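Local coordinates for protein SCO1, mitochondrial (Saccharomyces cerevisiae, PDB 2B7K), which acts as a mitochondrial inner-membrane copper chaperone required for accumulation of cytochrome c oxidase subunits 1 and 2, probably by delivering copper, at residues 22-34 with 107-120. Sequence-based numbering, arbitrary orientation.
Sequences GPFHLEDMYGNEF and ILGLTGTFDEVKNA
Leu26 forks between strand 108-111 and helix 114-120: its CD1 lies 4.0 Å from Leu110 CB and also meets the methyl of Ala120, while CD2 reaches CB of Glu116 and CG2 of Val117. With CG anti to its carbonyl carbon (chi1 -57°), Leu110 crosses the Phe34 side chain at about a right angle, CD2 lying over the ring face in a CH-pi contact, 4.2 Å from the centroid, and CD1 3.6 Å from Phe34 CD2. Glu27 and Thr111 form an antiparallel hydrogen-bonded pair, Glu27 N to Thr111 O and Thr111 N to Glu27 O, both 2.9 Å. This bridge joins the hairpin of strands 25-28 and 33-35 edge-on to the thioredoxin-like sheet of the copper-binding domain, where strand 108-111 pairs in parallel with strand 80-85 along its far edge. Leu108 presses both methyls on Asp28 CB, CD2 at 3.7 Å. Asp28 OD1 takes Tyr30 N and Asn32 N from opposite faces of its carboxylate, and OD2 accepts Asn32 ND2 through its syn lone pair. Replacing Asp28 by alanine is likely to leave these three N-H donors without their acceptor and the hairpin turn freer to move. Beyond Leu26, Asn119 ND2 donates to Pro23 O at 3.1 Å, and one water joins ND2, His25 N and Glu116 O.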
loop_
_atom_site.group_PDB
_atom_site.type_symbol
_atom_site.label_atom_id
_atom_site.label_comp_id
_atom_site.label_asym_id
_atom_site.label_seq_id
_atom_site.Cartn_x
_atom_site.Cartn_y
_atom_site.Cartn_z
ATOM N N GLY A 22 8.371 -4.551 -8.875
ATOM C CA GLY A 22 9.065 -4.333 -10.126
ATOM C C GLY A 22 8.679 -2.975 -10.665
ATOM O O GLY A 22 7.888 -2.268 -10.041
ATOM N N PRO A 23 9.209 -2.581 -11.827
ATOM C CA PRO A 23 8.873 -1.276 -12.393
ATOM C C PRO A 23 7.396 -1.064 -12.698
ATOM O O PRO A 23 6.715 -1.957 -13.201
ATOM C CB PRO A 23 9.739 -1.211 -13.650
ATOM C CG PRO A 23 9.882 -2.653 -14.039
ATOM C CD PRO A 23 10.130 -3.317 -12.712
ATOM N N PHE A 24 6.907 0.122 -12.357
ATOM C CA PHE A 24 5.528 0.502 -12.629
ATOM C C PHE A 24 5.506 2.013 -12.765
ATOM O O PHE A 24 6.405 2.699 -12.275
ATOM C CB PHE A 24 4.565 0.007 -11.530
ATOM C CG PHE A 24 4.777 0.629 -10.177
ATOM C CD1 PHE A 24 4.274 1.895 -9.886
ATOM C CD2 PHE A 24 5.434 -0.078 -9.175
ATOM C CE1 PHE A 24 4.417 2.444 -8.612
ATOM C CE2 PHE A 24 5.584 0.464 -7.896
ATOM C CZ PHE A 24 5.074 1.726 -7.614
ATOM N N HIS A 25 4.482 2.524 -13.438
ATOM C CA HIS A 25 4.358 3.957 -13.696
ATOM C C HIS A 25 2.902 4.357 -13.493
ATOM O O HIS A 25 2.040 3.974 -14.277
ATOM C CB HIS A 25 4.771 4.234 -15.146
ATOM C CG HIS A 25 4.975 5.682 -15.458
ATOM N ND1 HIS A 25 6.189 6.314 -15.296
ATOM C CD2 HIS A 25 4.120 6.624 -15.924
ATOM C CE1 HIS A 25 6.073 7.582 -15.650
ATOM N NE2 HIS A 25 4.828 7.795 -16.034
ATOM N N LEU A 26 2.628 5.125 -12.440
ATOM C CA LEU A 26 1.260 5.555 -12.145
ATOM C C LEU A 26 1.252 7.044 -11.838
ATOM O O LEU A 26 2.223 7.744 -12.110
ATOM C CB LEU A 26 0.723 4.784 -10.926
ATOM C CG LEU A 26 0.701 3.252 -11.047
ATOM C CD1 LEU A 26 0.552 2.614 -9.671
ATOM C CD2 LEU A 26 -0.441 2.830 -11.969
ATOM N N GLU A 27 0.141 7.527 -11.290
ATOM C CA GLU A 27 0.026 8.925 -10.888
ATOM C C GLU A 27 -0.626 8.909 -9.510
ATOM O O GLU A 27 -1.416 8.013 -9.218
ATOM C CB GLU A 27 -0.869 9.708 -11.858
ATOM C CG GLU A 27 -2.312 9.226 -11.898
ATOM C CD GLU A 27 -3.220 10.115 -12.739
ATOM O OE1 GLU A 27 -4.343 9.673 -13.050
ATOM O OE2 GLU A 27 -2.820 11.247 -13.080
ATOM N N ASP A 28 -0.300 9.862 -8.643
ATOM C CA ASP A 28 -0.961 9.860 -7.346
ATOM C C ASP A 28 -2.259 10.634 -7.510
ATOM O O ASP A 28 -2.527 11.168 -8.591
ATOM C CB ASP A 28 -0.074 10.444 -6.229
ATOM C CG ASP A 28 0.262 11.908 -6.423
ATOM O OD1 ASP A 28 -0.431 12.605 -7.195
ATOM O OD2 ASP A 28 1.229 12.363 -5.769
ATOM N N MET A 29 -3.069 10.690 -6.460
ATOM C CA MET A 29 -4.361 11.355 -6.543
ATOM C C MET A 29 -4.307 12.861 -6.753
ATOM O O MET A 29 -5.346 13.503 -6.904
ATOM C CB MET A 29 -5.196 11.027 -5.308
ATOM C CG MET A 29 -4.538 11.412 -4.002
ATOM S SD MET A 29 -5.353 10.548 -2.666
ATOM C CE MET A 29 -4.955 11.589 -1.277
ATOM N N TYR A 30 -3.101 13.420 -6.771
ATOM C CA TYR A 30 -2.949 14.848 -6.999
ATOM C C TYR A 30 -2.420 15.088 -8.407
ATOM O O TYR A 30 -2.275 16.229 -8.841
ATOM C CB TYR A 30 -2.016 15.454 -5.951
ATOM C CG TYR A 30 -2.571 15.314 -4.551
ATOM C CD1 TYR A 30 -2.010 14.423 -3.641
ATOM C CD2 TYR A 30 -3.695 16.039 -4.158
ATOM C CE1 TYR A 30 -2.558 14.250 -2.370
ATOM C CE2 TYR A 30 -4.251 15.875 -2.895
ATOM C CZ TYR A 30 -3.680 14.979 -2.006
ATOM O OH TYR A 30 -4.239 14.810 -0.763
ATOM N N GLY A 31 -2.142 14.003 -9.119
ATOM C CA GLY A 31 -1.659 14.117 -10.481
ATOM C C GLY A 31 -0.163 13.962 -10.664
ATOM O O GLY A 31 0.319 13.975 -11.795
ATOM N N ASN A 32 0.580 13.809 -9.570
ATOM C CA ASN A 32 2.028 13.663 -9.670
ATOM C C ASN A 32 2.435 12.264 -10.107
ATOM O O ASN A 32 1.808 11.274 -9.732
ATOM C CB ASN A 32 2.704 13.955 -8.324
ATOM C CG ASN A 32 2.320 15.301 -7.756
ATOM O OD1 ASN A 32 2.439 16.328 -8.422
ATOM N ND2 ASN A 32 1.860 15.302 -6.512
ATOM N N GLU A 33 3.498 12.184 -10.896
ATOM C CA GLU A 33 3.993 10.895 -11.353
ATOM C C GLU A 33 4.487 10.103 -10.143
ATOM O O GLU A 33 5.061 10.671 -9.212
ATOM C CB GLU A 33 5.147 11.095 -12.338
ATOM C CG GLU A 33 5.762 9.801 -12.853
ATOM C CD GLU A 33 7.042 10.035 -13.637
ATOM O OE1 GLU A 33 7.023 10.855 -14.578
ATOM O OE2 GLU A 33 8.068 9.395 -13.318
ATOM N N PHE A 34 4.248 8.797 -10.151
ATOM C CA PHE A 34 4.698 7.934 -9.066
ATOM C C PHE A 34 5.113 6.608 -9.699
ATOM O O PHE A 34 4.284 5.912 -10.284
ATOM C CB PHE A 34 3.568 7.701 -8.059
ATOM C CG PHE A 34 4.039 7.148 -6.740
ATOM C CD1 PHE A 34 4.155 7.975 -5.627
ATOM C CD2 PHE A 34 4.405 5.812 -6.623
ATOM C CE1 PHE A 34 4.634 7.480 -4.409
ATOM C CE2 PHE A 34 4.887 5.304 -5.408
ATOM C CZ PHE A 34 5.001 6.146 -4.302
ATOM N N ILE A 107 -2.293 8.106 3.800
ATOM C CA ILE A 107 -2.500 7.176 2.699
ATOM C C ILE A 107 -2.590 7.929 1.375
ATOM O O ILE A 107 -3.376 8.863 1.223
ATOM C CB ILE A 107 -3.781 6.340 2.917
ATOM C CG1 ILE A 107 -3.678 5.563 4.237
ATOM C CG2 ILE A 107 -3.967 5.362 1.759
ATOM C CD1 ILE A 107 -4.991 4.918 4.675
ATOM N N LEU A 108 -1.760 7.533 0.421
ATOM C CA LEU A 108 -1.760 8.189 -0.882
ATOM C C LEU A 108 -2.345 7.259 -1.921
ATOM O O LEU A 108 -1.861 6.135 -2.099
ATOM C CB LEU A 108 -0.338 8.572 -1.281
ATOM C CG LEU A 108 -0.159 9.311 -2.614
ATOM C CD1 LEU A 108 -0.826 10.681 -2.550
ATOM C CD2 LEU A 108 1.328 9.450 -2.910
ATOM N N GLY A 109 -3.370 7.733 -2.620
ATOM C CA GLY A 109 -3.997 6.922 -3.646
ATOM C C GLY A 109 -3.256 7.016 -4.968
ATOM O O GLY A 109 -2.842 8.109 -5.376
ATOM N N LEU A 110 -3.069 5.872 -5.625
ATOM C CA LEU A 110 -2.388 5.832 -6.923
ATOM C C LEU A 110 -3.320 5.228 -7.958
ATOM O O LEU A 110 -4.044 4.276 -7.670
ATOM C CB LEU A 110 -1.123 4.969 -6.871
ATOM C CG LEU A 110 -0.031 5.291 -5.853
ATOM C CD1 LEU A 110 1.178 4.395 -6.112
ATOM C CD2 LEU A 110 0.369 6.764 -5.959
ATOM N N THR A 111 -3.290 5.778 -9.163
ATOM C CA THR A 111 -4.124 5.263 -10.235
ATOM C C THR A 111 -3.427 5.548 -11.558
ATOM O O THR A 111 -2.289 6.009 -11.578
ATOM C CB THR A 111 -5.526 5.910 -10.228
ATOM O OG1 THR A 111 -6.337 5.304 -11.248
ATOM C CG2 THR A 111 -5.434 7.408 -10.475
ATOM N N GLY A 112 -4.106 5.267 -12.661
ATOM C CA GLY A 112 -3.502 5.508 -13.958
ATOM C C GLY A 112 -4.376 4.955 -15.060
ATOM O O GLY A 112 -5.569 4.745 -14.861
ATOM N N THR A 113 -3.784 4.725 -16.223
ATOM C CA THR A 113 -4.535 4.176 -17.344
ATOM C C THR A 113 -4.713 2.684 -17.098
ATOM O O THR A 113 -4.078 2.119 -16.211
ATOM C CB THR A 113 -3.774 4.363 -18.654
ATOM O OG1 THR A 113 -2.498 3.729 -18.548
ATOM C CG2 THR A 113 -3.580 5.844 -18.961
ATOM N N PHE A 114 -5.581 2.048 -17.874
ATOM C CA PHE A 114 -5.797 0.613 -17.725
ATOM C C PHE A 114 -4.468 -0.124 -17.838
ATOM O O PHE A 114 -4.165 -1.008 -17.039
ATOM C CB PHE A 114 -6.740 0.090 -18.813
ATOM C CG PHE A 114 -8.192 0.203 -18.470
ATOM C CD1 PHE A 114 -9.044 -0.883 -18.661
ATOM C CD2 PHE A 114 -8.718 1.388 -17.972
ATOM C CE1 PHE A 114 -10.397 -0.785 -18.359
ATOM C CE2 PHE A 114 -10.071 1.495 -17.668
ATOM C CZ PHE A 114 -10.911 0.407 -17.862
ATOM N N ASP A 115 -3.682 0.239 -18.846
ATOM C CA ASP A 115 -2.389 -0.398 -19.068
ATOM C C ASP A 115 -1.420 -0.241 -17.900
ATOM O O ASP A 115 -0.751 -1.200 -17.505
ATOM C CB ASP A 115 -1.748 0.136 -20.351
ATOM C CG ASP A 115 -2.398 -0.424 -21.604
ATOM O OD1 ASP A 115 -1.997 -0.027 -22.718
ATOM O OD2 ASP A 115 -3.312 -1.269 -21.475
ATOM N N GLU A 116 -1.336 0.964 -17.350
ATOM C CA GLU A 116 -0.440 1.209 -16.227
ATOM C C GLU A 116 -0.884 0.429 -14.986
ATOM O O GLU A 116 -0.056 -0.161 -14.287
ATOM C CB GLU A 116 -0.390 2.705 -15.895
ATOM C CG GLU A 116 0.157 3.577 -17.024
ATOM C CD GLU A 116 0.091 5.061 -16.695
ATOM O OE1 GLU A 116 -0.920 5.491 -16.101
ATOM O OE2 GLU A 116 1.044 5.801 -17.043
ATOM N N VAL A 117 -2.184 0.437 -14.715
ATOM C CA VAL A 117 -2.713 -0.264 -13.550
ATOM C C VAL A 117 -2.565 -1.775 -13.712
ATOM O O VAL A 117 -2.171 -2.478 -12.776
ATOM C CB VAL A 117 -4.201 0.094 -13.316
ATOM C CG1 VAL A 117 -4.778 -0.760 -12.201
ATOM C CG2 VAL A 117 -4.329 1.568 -12.963
ATOM N N LYS A 118 -2.880 -2.269 -14.906
ATOM C CA LYS A 118 -2.775 -3.692 -15.204
ATOM C C LYS A 118 -1.347 -4.170 -14.947
ATOM O O LYS A 118 -1.131 -5.248 -14.392
ATOM C CB LYS A 118 -3.157 -3.951 -16.669
ATOM C CG LYS A 118 -2.972 -5.394 -17.127
ATOM C CD LYS A 118 -3.262 -5.555 -18.616
ATOM C CE LYS A 118 -4.700 -5.187 -18.952
ATOM N NZ LYS A 118 -5.000 -5.356 -20.407
ATOM N N ASN A 119 -0.372 -3.365 -15.352
ATOM C CA ASN A 119 1.025 -3.727 -15.143
ATOM C C ASN A 119 1.369 -3.769 -13.654
ATOM O O ASN A 119 2.016 -4.704 -13.183
ATOM C CB ASN A 119 1.951 -2.732 -15.841
ATOM C CG ASN A 119 3.407 -2.965 -15.497
ATOM O OD1 ASN A 119 3.977 -4.007 -15.823
ATOM N ND2 ASN A 119 4.014 -2.001 -14.818
ATOM N N ALA A 120 0.943 -2.752 -12.914
ATOM C CA ALA A 120 1.234 -2.711 -11.485
ATOM C C ALA A 120 0.652 -3.942 -10.793
ATOM O O ALA A 120 1.310 -4.578 -9.966
ATOM C CB ALA A 120 0.666 -1.432 -10.869
HETATM O O HOH W 1 2.710 0.457 -14.469
#